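Local coordinates for protein nucleoside-diphosphate sugar epimerase (SulA family) (Corynebacterium glutamicum, PDB 3OH8) that probably acts as an NAD(P)-dependent nucleoside-diphosphate-sugar epimerase built on a Rossmann-type domain, at residues A[133-138]-A[348-353]; A[173-178]-A[185-190]; A[291-294]-A[298-301]. One frame throughout, in Å; residues are numbered along the deposited sequence.

Contact 1 (A[133-138]-A[348-353]); sequences LKFLSR and IYYRAI
The rings of Phe135 and Tyr350 form a T-shaped pair, with the edge of the phenylalanine driven against one face of the tyrosine. Their planes stand at 80° and their centroids are 5.0 Å apart. The touching corner is CE2 and CZ: Phe135 CE2 lies 3.5 Å from Tyr350 CG, over the CB end of the ring, off centre, rather than its hydroxyl end. At the same phenylalanine edge, close to its plane, sits the backbone of the following residue, with Phe135 CZ 4.1 Å from Arg351 N. At the opposite edge, by CD1 and also in plane, comes Arg138 NH2 of the same helix; the guanidinium of Arg138 turns one face, off centre, to Phe135 CA and Lys134 O.

Both aromatic side chains leave their helices with CG anti to the backbone N (chi1 167° for Phe135), which sends each ring out into the gap between the two axes. Leu136 handles the far end of the tyrosine. Its CD2 meets the phenol obliquely, 3.2 Å from Tyr350 OH and 3.7 Å from Tyr350 CZ, and the two side chains run roughly perpendicular. No hydrogen bond joins the two segments, and Arg351 spends its polar end on a salt bridge to Asp355 and a hydrogen bond to His425.

The helix axes run nearly parallel, at 24°, yet 11.4 Å apart, a wide spacing filled by the aromatic pair. Helix 119-139, which follows the antiparallel N-terminal sheet, is thus brought against helix 342-354 of the epimerase-family region. Gln166 of helix 158-169 touches both rings, and Leu167 adds to the cover of Tyr350. On other sides of helix 342-354, Tyr349 packs onto strands 204-207 and 248-254, Ile353 onto 204-207.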
ATOM      1  N   LEU A 133      -0.064   9.158  -7.147  1.00 12.80           N
ATOM      2  CA  LEU A 133      -0.072  10.587  -7.406  1.00 15.74           C
ATOM      3  C   LEU A 133      -1.499  11.138  -7.443  1.00 11.68           C
ATOM      4  O   LEU A 133      -1.764  12.209  -6.915  1.00 15.34           O
ATOM      5  CB  LEU A 133       0.666  10.888  -8.714  1.00 12.34           C
ATOM      6  CG  LEU A 133       2.189  10.680  -8.645  1.00 17.29           C
ATOM      7  CD1 LEU A 133       2.783  10.772 -10.037  1.00 17.50           C
ATOM      8  CD2 LEU A 133       2.862  11.697  -7.699  1.00 13.79           C
ATOM      9  N   LYS A 134      -2.420  10.411  -8.065  1.00 11.31           N
ATOM     10  CA  LYS A 134      -3.827  10.839  -8.053  1.00 11.73           C
ATOM     11  C   LYS A 134      -4.357  10.929  -6.629  1.00 17.56           C
ATOM     12  O   LYS A 134      -5.064  11.884  -6.273  1.00 16.10           O
ATOM     13  CB  LYS A 134      -4.698   9.919  -8.900  1.00 14.68           C
ATOM     14  CG  LYS A 134      -4.560  10.176 -10.402  1.00 17.53           C
ATOM     15  CD  LYS A 134      -5.458   9.248 -11.223  1.00 23.67           C
ATOM     16  CE  LYS A 134      -5.400   9.639 -12.705  1.00 28.38           C
ATOM     17  NZ  LYS A 134      -6.026   8.626 -13.604  1.00 28.63           N
ATOM     18  N   PHE A 135      -4.014   9.934  -5.812  1.00 16.39           N
ATOM     19  CA  PHE A 135      -4.450   9.946  -4.425  1.00 17.73           C
ATOM     20  C   PHE A 135      -3.923  11.179  -3.713  1.00 17.06           C
ATOM     21  O   PHE A 135      -4.662  11.846  -2.985  1.00 17.15           O
ATOM     22  CB  PHE A 135      -3.969   8.715  -3.636  1.00 15.12           C
ATOM     23  CG  PHE A 135      -4.147   8.884  -2.142  1.00 16.34           C
ATOM     24  CD1 PHE A 135      -5.404   8.747  -1.568  1.00 14.00           C
ATOM     25  CD2 PHE A 135      -3.093   9.265  -1.338  1.00 19.07           C
ATOM     26  CE1 PHE A 135      -5.596   8.947  -0.210  1.00 18.27           C
ATOM     27  CE2 PHE A 135      -3.272   9.469   0.023  1.00 16.96           C
ATOM     28  CZ  PHE A 135      -4.529   9.305   0.588  1.00 18.07           C
ATOM     29  N   LEU A 136      -2.633  11.459  -3.878  1.00 10.85           N
ATOM     30  CA  LEU A 136      -2.056  12.634  -3.217  1.00 14.12           C
ATOM     31  C   LEU A 136      -2.762  13.911  -3.673  1.00 15.26           C
ATOM     32  O   LEU A 136      -2.959  14.832  -2.886  1.00 20.19           O
ATOM     33  CB  LEU A 136      -0.551  12.729  -3.477  1.00 14.52           C
ATOM     34  CG  LEU A 136       0.290  11.599  -2.857  1.00 18.07           C
ATOM     35  CD1 LEU A 136       1.684  11.625  -3.458  1.00 15.50           C
ATOM     36  CD2 LEU A 136       0.351  11.713  -1.336  1.00 15.06           C
ATOM     37  N   SER A 137      -3.135  13.955  -4.949  1.00 14.75           N
ATOM     38  CA  SER A 137      -3.788  15.129  -5.529  1.00 15.21           C
ATOM     39  C   SER A 137      -5.187  15.343  -4.928  1.00 18.90           C
ATOM     40  O   SER A 137      -5.513  16.442  -4.466  1.00 20.40           O
ATOM     41  CB  SER A 137      -3.889  14.966  -7.046  1.00 18.64           C
ATOM     42  OG  SER A 137      -4.563  16.064  -7.639  1.00 20.32           O
ATOM     43  N   ARG A 138      -6.007  14.288  -4.921  1.00 15.14           N
ATOM     44  CA  ARG A 138      -7.320  14.340  -4.269  1.00 17.52           C
ATOM     45  C   ARG A 138      -7.177  14.766  -2.816  1.00 19.64           C
ATOM     46  O   ARG A 138      -7.958  15.571  -2.301  1.00 19.94           O
ATOM     47  CB  ARG A 138      -7.999  12.964  -4.284  1.00 20.81           C
ATOM     48  CG  ARG A 138      -8.347  12.450  -5.662  1.00 20.61           C
ATOM     49  CD  ARG A 138      -9.262  11.227  -5.583  1.00 20.63           C
ATOM     50  NE  ARG A 138      -8.677  10.051  -4.916  1.00 16.20           N
ATOM     51  CZ  ARG A 138      -7.971   9.119  -5.546  1.00 15.62           C
ATOM     52  NH1 ARG A 138      -7.698   9.243  -6.845  1.00 14.40           N
ATOM     53  NH2 ARG A 138      -7.508   8.073  -4.881  1.00 14.87           N
ATOM     54  N   ILE A 348      -6.987   5.105   3.174  1.00 15.35           N
ATOM     55  CA  ILE A 348      -7.938   5.473   4.224  1.00 10.46           C
ATOM     56  C   ILE A 348      -7.203   5.937   5.476  1.00 12.70           C
ATOM     57  O   ILE A 348      -7.578   6.939   6.083  1.00 11.94           O
ATOM     58  CB  ILE A 348      -8.922   4.318   4.506  1.00 13.77           C
ATOM     59  CG1 ILE A 348      -9.884   4.183   3.315  1.00 17.04           C
ATOM     60  CG2 ILE A 348      -9.714   4.578   5.770  1.00 14.02           C
ATOM     61  CD1 ILE A 348     -10.635   2.847   3.254  1.00 14.49           C
ATOM     62  N   TYR A 349      -6.141   5.237   5.854  1.00  9.02           N
ATOM     63  CA  TYR A 349      -5.330   5.701   6.980  1.00 12.69           C
ATOM     64  C   TYR A 349      -4.754   7.085   6.709  1.00 15.34           C
ATOM     65  O   TYR A 349      -4.817   7.987   7.552  1.00 13.71           O
ATOM     66  CB  TYR A 349      -4.194   4.712   7.278  1.00  7.75           C
ATOM     67  CG  TYR A 349      -4.617   3.619   8.252  1.00 10.67           C
ATOM     68  CD1 TYR A 349      -4.682   3.869   9.618  1.00 13.62           C
ATOM     69  CD2 TYR A 349      -4.928   2.336   7.801  1.00  9.89           C
ATOM     70  CE1 TYR A 349      -5.068   2.863  10.521  1.00 15.94           C
ATOM     71  CE2 TYR A 349      -5.314   1.335   8.687  1.00 18.26           C
ATOM     72  CZ  TYR A 349      -5.391   1.608  10.042  1.00 19.05           C
ATOM     73  OH  TYR A 349      -5.772   0.609  10.920  1.00 19.98           O
ATOM     74  N   TYR A 350      -4.174   7.229   5.524  1.00 17.59           N
ATOM     75  CA  TYR A 350      -3.515   8.467   5.120  1.00 13.48           C
ATOM     76  C   TYR A 350      -4.531   9.599   5.164  1.00 15.98           C
ATOM     77  O   TYR A 350      -4.292  10.634   5.790  1.00 17.40           O
ATOM     78  CB  TYR A 350      -2.925   8.268   3.720  1.00 11.47           C
ATOM     79  CG  TYR A 350      -1.948   9.318   3.239  1.00 12.81           C
ATOM     80  CD1 TYR A 350      -2.263  10.665   3.278  1.00 13.34           C
ATOM     81  CD2 TYR A 350      -0.719   8.945   2.692  1.00 17.28           C
ATOM     82  CE1 TYR A 350      -1.360  11.630   2.802  1.00 18.08           C
ATOM     83  CE2 TYR A 350       0.182   9.889   2.219  1.00 14.74           C
ATOM     84  CZ  TYR A 350      -0.148  11.230   2.276  1.00 14.18           C
ATOM     85  OH  TYR A 350       0.752  12.164   1.804  1.00 14.12           O
ATOM     86  N   ARG A 351      -5.690   9.385   4.545  1.00 14.50           N
ATOM     87  CA  ARG A 351      -6.755  10.369   4.619  1.00 13.82           C
ATOM     88  C   ARG A 351      -7.143  10.700   6.061  1.00 16.90           C
ATOM     89  O   ARG A 351      -7.316  11.874   6.408  1.00 14.51           O
ATOM     90  CB  ARG A 351      -8.000   9.912   3.844  1.00 17.30           C
ATOM     91  CG  ARG A 351      -9.072  10.982   3.834  1.00 16.64           C
ATOM     92  CD  ARG A 351     -10.337  10.611   3.068  1.00 16.54           C
ATOM     93  NE  ARG A 351     -11.267  11.731   3.167  1.00 18.99           N
ATOM     94  CZ  ARG A 351     -12.214  12.021   2.284  1.00 17.03           C
ATOM     95  NH1 ARG A 351     -12.403  11.257   1.218  1.00 17.26           N
ATOM     96  NH2 ARG A 351     -12.963  13.103   2.474  1.00 20.18           N
ATOM     97  N   ALA A 352      -7.308   9.673   6.895  1.00 14.53           N
ATOM     98  CA  ALA A 352      -7.697   9.909   8.292  1.00 13.95           C
ATOM     99  C   ALA A 352      -6.684  10.818   8.992  1.00 15.04           C
ATOM    100  O   ALA A 352      -7.045  11.695   9.778  1.00 15.58           O
ATOM    101  CB  ALA A 352      -7.830   8.582   9.041  1.00 14.87           C
ATOM    102  N   ILE A 353      -5.407  10.595   8.698  1.00 11.38           N
ATOM    103  CA  ILE A 353      -4.347  11.389   9.300  1.00 14.10           C
ATOM    104  C   ILE A 353      -4.510  12.885   9.020  1.00 16.38           C
ATOM    105  O   ILE A 353      -4.408  13.709   9.939  1.00 19.08           O
ATOM    106  CB  ILE A 353      -2.960  10.898   8.831  1.00 13.55           C
ATOM    107  CG1 ILE A 353      -2.667   9.510   9.410  1.00 16.30           C
ATOM    108  CG2 ILE A 353      -1.874  11.898   9.194  1.00 13.00           C
ATOM    109  CD1 ILE A 353      -1.400   8.873   8.812  1.00 13.94           C
TER

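Contact 2 (A[173-178]-A[185-190]); sequences EVIQLV and GKRFWD
Leu177 and Arg187 pair as parallel strand neighbours, followed by Val178 and Phe188, and three backbone hydrogen bonds hold them in register. Gln176 O accepts Arg187 N at 2.9 Å, almost straight (174° at the hydrogen). Arg187 O takes Val178 N at 2.8 Å, and Val178 O takes Trp189 N at 2.7 Å, the last donor tilted 31° from the carbonyl plane. Arg187 O and Val178 O also receive CA-H...O contacts from Leu177 and Phe188. Where the strands part, a water accepts from Gln176 N at 2.8 Å and lies within donating distance of Gly185 O, bridging the gap.

The extended Arg187 chain crosses Ile175, whose CD1 lies over one face of the guanidinium, toward its rim, 3.6 Å above the plane. Arg187 NH1 is meanwhile satisfied by the carbonyls of Asp200 and Leu198. Leu177 CB packs on Trp189 CB at 4.0 Å, and the indole continues to Pro232 and Leu236 of helix 222-242.

On its other edge strand 173-178 bonds to strand 149-153, with helix 158-169 in the connection: the right-handed beta-alpha-beta start of a Rossmann fold, to which strand 187-188 adds a short parallel edge.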
ATOM      1  N   GLU A 173       6.679  13.309   7.718  1.00 19.70           N
ATOM      2  CA  GLU A 173       7.696  12.620   8.511  1.00 22.04           C
ATOM      3  C   GLU A 173       7.043  11.536   9.350  1.00 16.97           C
ATOM      4  O   GLU A 173       5.989  11.760   9.940  1.00 22.15           O
ATOM      5  CB  GLU A 173       8.424  13.595   9.433  1.00 29.92           C
ATOM      6  CG  GLU A 173       9.155  14.709   8.703  1.00 48.54           C
ATOM      7  CD  GLU A 173      10.351  14.202   7.917  1.00 56.43           C
ATOM      8  OE1 GLU A 173      11.129  13.397   8.478  1.00 60.12           O
ATOM      9  OE2 GLU A 173      10.512  14.611   6.744  1.00 54.01           O
ATOM     10  N   VAL A 174       7.669  10.370   9.392  1.00 13.39           N
ATOM     11  CA  VAL A 174       7.171   9.259  10.193  1.00 13.95           C
ATOM     12  C   VAL A 174       8.127   8.980  11.347  1.00 21.74           C
ATOM     13  O   VAL A 174       9.333   8.858  11.143  1.00 22.12           O
ATOM     14  CB  VAL A 174       7.007   7.976   9.346  1.00 16.77           C
ATOM     15  CG1 VAL A 174       6.583   6.795  10.224  1.00 10.35           C
ATOM     16  CG2 VAL A 174       5.986   8.200   8.254  1.00 18.40           C
ATOM     17  N   ILE A 175       7.592   8.918  12.560  1.00 20.11           N
ATOM     18  CA  ILE A 175       8.355   8.418  13.689  1.00 21.13           C
ATOM     19  C   ILE A 175       7.879   7.006  13.986  1.00 23.65           C
ATOM     20  O   ILE A 175       6.760   6.803  14.449  1.00 19.20           O
ATOM     21  CB  ILE A 175       8.171   9.269  14.947  1.00 17.97           C
ATOM     22  CG1 ILE A 175       8.569  10.723  14.675  1.00 19.88           C
ATOM     23  CG2 ILE A 175       9.010   8.686  16.078  1.00 19.01           C
ATOM     24  CD1 ILE A 175       8.193  11.677  15.810  1.00 20.41           C
ATOM     25  N   GLN A 176       8.729   6.029  13.703  1.00 15.12           N
ATOM     26  CA  GLN A 176       8.350   4.642  13.890  1.00 19.80           C
ATOM     27  C   GLN A 176       8.541   4.239  15.348  1.00 19.46           C
ATOM     28  O   GLN A 176       9.644   4.374  15.905  1.00 17.15           O
ATOM     29  CB  GLN A 176       9.150   3.738  12.953  1.00 22.37           C
ATOM     30  CG  GLN A 176       8.839   3.967  11.476  1.00 22.43           C
ATOM     31  CD  GLN A 176       9.737   3.168  10.550  1.00 22.74           C
ATOM     32  OE1 GLN A 176      10.498   3.740   9.767  1.00 23.85           O
ATOM     33  NE2 GLN A 176       9.652   1.844  10.629  1.00 23.18           N
ATOM     34  N   LEU A 177       7.453   3.790  15.971  1.00 15.75           N
ATOM     35  CA  LEU A 177       7.509   3.288  17.346  1.00 16.08           C
ATOM     36  C   LEU A 177       7.646   1.783  17.280  1.00 19.07           C
ATOM     37  O   LEU A 177       6.697   1.092  16.932  1.00 16.84           O
ATOM     38  CB  LEU A 177       6.239   3.671  18.123  1.00 17.29           C
ATOM     39  CG  LEU A 177       5.850   5.151  17.957  1.00 19.95           C
ATOM     40  CD1 LEU A 177       4.538   5.514  18.673  1.00 16.22           C
ATOM     41  CD2 LEU A 177       6.987   6.072  18.398  1.00 15.37           C
ATOM     42  N   VAL A 178       8.832   1.270  17.598  1.00 15.82           N
ATOM     43  CA  VAL A 178       9.109  -0.143  17.345  1.00 16.35           C
ATOM     44  C   VAL A 178       9.330  -0.960  18.607  1.00 15.84           C
ATOM     45  O   VAL A 178       9.757  -0.444  19.644  1.00 17.63           O
ATOM     46  CB  VAL A 178      10.312  -0.322  16.377  1.00 18.35           C
ATOM     47  CG1 VAL A 178      10.019   0.378  15.050  1.00 19.73           C
ATOM     48  CG2 VAL A 178      11.579   0.239  17.005  1.00 15.62           C
ATOM     49  N   GLY A 185      16.563   7.442  14.829  1.00 27.89           N
ATOM     50  CA  GLY A 185      15.355   8.154  14.450  1.00 27.86           C
ATOM     51  C   GLY A 185      14.086   7.370  14.768  1.00 25.33           C
ATOM     52  O   GLY A 185      12.986   7.925  14.722  1.00 24.97           O
ATOM     53  N   LYS A 186      14.230   6.077  15.062  1.00 17.30           N
ATOM     54  CA  LYS A 186      13.095   5.282  15.547  1.00 22.76           C
ATOM     55  C   LYS A 186      13.048   5.328  17.071  1.00 24.83           C
ATOM     56  O   LYS A 186      14.054   5.655  17.716  1.00 23.81           O
ATOM     57  CB  LYS A 186      13.195   3.824  15.088  1.00 23.81           C
ATOM     58  CG  LYS A 186      13.237   3.636  13.578  1.00 23.82           C
ATOM     59  CD  LYS A 186      13.182   2.141  13.206  1.00 22.32           C
ATOM     60  CE  LYS A 186      12.801   2.051  11.724  1.00 24.59           C
ATOM     61  NZ  LYS A 186      12.619   0.641  11.208  1.00 37.10           N
ATOM     62  N   ARG A 187      11.894   4.982  17.645  1.00 20.78           N
ATOM     63  CA  ARG A 187      11.737   4.997  19.093  1.00 17.59           C
ATOM     64  C   ARG A 187      11.248   3.666  19.645  1.00 21.84           C
ATOM     65  O   ARG A 187      10.328   3.054  19.100  1.00 20.72           O
ATOM     66  CB  ARG A 187      10.791   6.112  19.510  1.00 22.83           C
ATOM     67  CG  ARG A 187      11.354   7.478  19.225  1.00 27.02           C
ATOM     68  CD  ARG A 187      10.372   8.567  19.552  1.00 24.46           C
ATOM     69  NE  ARG A 187      10.870   9.855  19.083  1.00 25.02           N
ATOM     70  CZ  ARG A 187      10.176  10.982  19.139  1.00 25.39           C
ATOM     71  NH1 ARG A 187       8.942  10.976  19.642  1.00 19.73           N
ATOM     72  NH2 ARG A 187      10.711  12.108  18.684  1.00 30.42           N
ATOM     73  N   PHE A 188      11.874   3.232  20.734  1.00 17.11           N
ATOM     74  CA  PHE A 188      11.508   1.996  21.390  1.00 16.77           C
ATOM     75  C   PHE A 188      10.155   2.117  22.083  1.00 17.10           C
ATOM     76  O   PHE A 188       9.924   3.010  22.911  1.00 15.54           O
ATOM     77  CB  PHE A 188      12.587   1.579  22.403  1.00 15.26           C
ATOM     78  CG  PHE A 188      12.264   0.315  23.138  1.00 17.89           C
ATOM     79  CD1 PHE A 188      12.462  -0.916  22.540  1.00 20.91           C
ATOM     80  CD2 PHE A 188      11.754   0.354  24.430  1.00 17.71           C
ATOM     81  CE1 PHE A 188      12.164  -2.094  23.219  1.00 24.29           C
ATOM     82  CE2 PHE A 188      11.444  -0.823  25.109  1.00 19.93           C
ATOM     83  CZ  PHE A 188      11.649  -2.044  24.507  1.00 21.00           C
ATOM     84  N   TRP A 189       9.253   1.210  21.735  1.00 18.52           N
ATOM     85  CA  TRP A 189       7.928   1.215  22.331  1.00 15.63           C
ATOM     86  C   TRP A 189       7.736  -0.031  23.180  1.00 18.58           C
ATOM     87  O   TRP A 189       7.793  -1.146  22.670  1.00 15.52           O
ATOM     88  CB  TRP A 189       6.855   1.286  21.243  1.00 14.61           C
ATOM     89  CG  TRP A 189       5.450   1.086  21.749  1.00 15.78           C
ATOM     90  CD1 TRP A 189       4.864   1.705  22.813  1.00 17.84           C
ATOM     91  CD2 TRP A 189       4.455   0.225  21.184  1.00 16.66           C
ATOM     92  NE1 TRP A 189       3.560   1.274  22.954  1.00 17.26           N
ATOM     93  CE2 TRP A 189       3.289   0.365  21.963  1.00 20.56           C
ATOM     94  CE3 TRP A 189       4.438  -0.647  20.088  1.00 15.36           C
ATOM     95  CZ2 TRP A 189       2.118  -0.339  21.685  1.00 18.84           C
ATOM     96  CZ3 TRP A 189       3.274  -1.342  19.816  1.00 19.25           C
ATOM     97  CH2 TRP A 189       2.136  -1.189  20.613  1.00 19.71           C
ATOM     98  N   ASP A 190       7.521   0.177  24.474  1.00 15.30           N
ATOM     99  CA  ASP A 190       7.142  -0.893  25.400  1.00 17.62           C
ATOM    100  C   ASP A 190       5.633  -0.828  25.567  1.00 15.25           C
ATOM    101  O   ASP A 190       5.128   0.072  26.220  1.00 21.18           O
ATOM    102  CB  ASP A 190       7.810  -0.669  26.757  1.00 18.64           C
ATOM    103  CG  ASP A 190       7.536  -1.801  27.738  1.00 26.48           C
ATOM    104  OD1 ASP A 190       6.615  -2.605  27.479  1.00 30.69           O
ATOM    105  OD2 ASP A 190       8.239  -1.887  28.771  1.00 27.58           O
TER
HETATM  106  O   HOH W   1      11.329   6.729  12.791  1.00 21.34           O

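Contact 3 (A[291-294]-A[298-301]); sequences PASD and RVAF
Van der Waals contact through one methyl makes the touch here: Val299 CG2 reaches the helix at Ala292 and Ser293. The methyl lies 3.8 Å from Ala292 CB and 3.7 Å from Ser293 CB, and it is equally close to the backbone, with Val299 CG2 3.7 Å from Ser293 N. A single branch therefore fills the angle between two successive helical residues. Val299 carries CG1 anti to its backbone nitrogen (chi1 -179°) and CG2 anti to its carbonyl carbon, and CG2 is the branch that meets the helix. The interface is small, 99 Å² with both sides summed.

Polar groups are served outside the pair of segments. Of the Ser293 side chain, CB meets the valine; its OG is hydrogen-bonded to Ala290 O, one turn back along the helix. The Arg298 side chain leads off in another direction, and its NH1 is bound by the carbonyls of Ile358 and Ala352. No hydrogen bond passes between helix and strand.

Only three residues separate the segments, so the last turn of helix 290-294 folds back over the start of strand 298-308. Thr289 also touches Val299. Helix 222-242 also packs on the short helix, Pro291 on Ala237 and Glu238 and Ala292 on Val240, while the strand itself bonds to strand 248-254 and to Gly360 at the start of strand 360-364.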
ATOM      1  N   PRO A 291      -9.403   7.841  26.693  1.00 22.65           N
ATOM      2  CA  PRO A 291      -8.646   8.975  27.244  1.00 24.07           C
ATOM      3  C   PRO A 291      -8.293  10.040  26.201  1.00 28.04           C
ATOM      4  O   PRO A 291      -8.285  11.225  26.529  1.00 25.67           O
ATOM      5  CB  PRO A 291      -7.378   8.315  27.794  1.00 19.25           C
ATOM      6  CG  PRO A 291      -7.814   6.909  28.125  1.00 21.86           C
ATOM      7  CD  PRO A 291      -8.784   6.546  27.036  1.00 23.16           C
ATOM      8  N   ALA A 292      -8.003   9.637  24.967  1.00 23.63           N
ATOM      9  CA  ALA A 292      -7.682  10.611  23.931  1.00 19.51           C
ATOM     10  C   ALA A 292      -8.889  11.478  23.579  1.00 20.65           C
ATOM     11  O   ALA A 292      -8.803  12.700  23.527  1.00 21.80           O
ATOM     12  CB  ALA A 292      -7.158   9.918  22.685  1.00 14.28           C
ATOM     13  N   SER A 293     -10.025  10.845  23.326  1.00 20.84           N
ATOM     14  CA  SER A 293     -11.194  11.611  22.924  1.00 20.80           C
ATOM     15  C   SER A 293     -11.745  12.403  24.112  1.00 25.29           C
ATOM     16  O   SER A 293     -12.250  13.508  23.937  1.00 22.34           O
ATOM     17  CB  SER A 293     -12.258  10.708  22.293  1.00 21.75           C
ATOM     18  OG  SER A 293     -12.500   9.582  23.118  1.00 21.65           O
ATOM     19  N   ASP A 294     -11.624  11.857  25.319  1.00 26.16           N
ATOM     20  CA  ASP A 294     -12.033  12.606  26.510  1.00 31.18           C
ATOM     21  C   ASP A 294     -11.242  13.903  26.618  1.00 33.58           C
ATOM     22  O   ASP A 294     -11.754  14.912  27.104  1.00 31.24           O
ATOM     23  CB  ASP A 294     -11.842  11.792  27.786  1.00 29.89           C
ATOM     24  CG  ASP A 294     -12.845  10.665  27.914  1.00 33.01           C
ATOM     25  OD1 ASP A 294     -13.869  10.688  27.195  1.00 36.04           O
ATOM     26  OD2 ASP A 294     -12.610   9.757  28.739  1.00 36.58           O
ATOM     27  N   ARG A 298      -8.948  14.322  18.298  1.00 20.17           N
ATOM     28  CA  ARG A 298      -9.712  13.631  17.267  1.00 21.45           C
ATOM     29  C   ARG A 298      -9.347  12.143  17.252  1.00 19.44           C
ATOM     30  O   ARG A 298      -8.174  11.794  17.167  1.00 18.25           O
ATOM     31  CB  ARG A 298      -9.476  14.272  15.892  1.00 20.18           C
ATOM     32  CG  ARG A 298     -10.347  13.681  14.778  1.00 18.56           C
ATOM     33  CD  ARG A 298     -10.320  14.534  13.506  1.00 18.36           C
ATOM     34  NE  ARG A 298      -8.974  14.718  12.960  1.00 18.75           N
ATOM     35  CZ  ARG A 298      -8.386  13.888  12.103  1.00 19.44           C
ATOM     36  NH1 ARG A 298      -9.012  12.791  11.679  1.00 14.84           N
ATOM     37  NH2 ARG A 298      -7.162  14.157  11.669  1.00 16.87           N
ATOM     38  N   VAL A 299     -10.350  11.271  17.347  1.00 14.14           N
ATOM     39  CA  VAL A 299     -10.110   9.830  17.306  1.00 19.28           C
ATOM     40  C   VAL A 299     -10.958   9.181  16.220  1.00 19.32           C
ATOM     41  O   VAL A 299     -12.152   9.483  16.100  1.00 19.39           O
ATOM     42  CB  VAL A 299     -10.459   9.163  18.671  1.00 20.46           C
ATOM     43  CG1 VAL A 299     -10.182   7.660  18.637  1.00 15.31           C
ATOM     44  CG2 VAL A 299      -9.689   9.829  19.795  1.00 22.53           C
ATOM     45  N   ALA A 300     -10.343   8.313  15.417  1.00 15.39           N
ATOM     46  CA  ALA A 300     -11.098   7.458  14.496  1.00 14.07           C
ATOM     47  C   ALA A 300     -10.668   6.005  14.649  1.00 17.26           C
ATOM     48  O   ALA A 300      -9.525   5.718  15.011  1.00 15.71           O
ATOM     49  CB  ALA A 300     -10.918   7.905  13.061  1.00 15.66           C
ATOM     50  N   PHE A 301     -11.602   5.099  14.368  1.00 18.36           N
ATOM     51  CA  PHE A 301     -11.370   3.663  14.433  1.00 15.93           C
ATOM     52  C   PHE A 301     -11.492   3.138  13.027  1.00 16.12           C
ATOM     53  O   PHE A 301     -12.543   3.269  12.395  1.00 16.97           O
ATOM     54  CB  PHE A 301     -12.426   2.979  15.311  1.00 18.33           C
ATOM     55  CG  PHE A 301     -12.687   3.692  16.596  1.00 20.85           C
ATOM     56  CD1 PHE A 301     -11.711   3.748  17.575  1.00 21.55           C
ATOM     57  CD2 PHE A 301     -13.908   4.300  16.830  1.00 30.54           C
ATOM     58  CE1 PHE A 301     -11.943   4.404  18.761  1.00 23.97           C
ATOM     59  CE2 PHE A 301     -14.145   4.964  18.020  1.00 31.23           C
ATOM     60  CZ  PHE A 301     -13.155   5.017  18.984  1.00 27.71           C
TER

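Contacts 2 and 3 both reach the large, mainly parallel sheet of the epimerase-family region, their centres about 21 Å apart, and contact 2 closes before contact 3 opens. Contact 1 spans both along the chain, its two helices lying earlier and later than either. Its centre lies about 22 Å from that of contact 2, with nearest atoms about 7 Å apart, and about 21 Å from that of contact 3. Contacts 1 and 3 touch through Arg298 and the carbonyl end of 348-353. Contact 1 joins the N-terminal part to the Rossmann-type core; contacts 2 and 3 lie within that core.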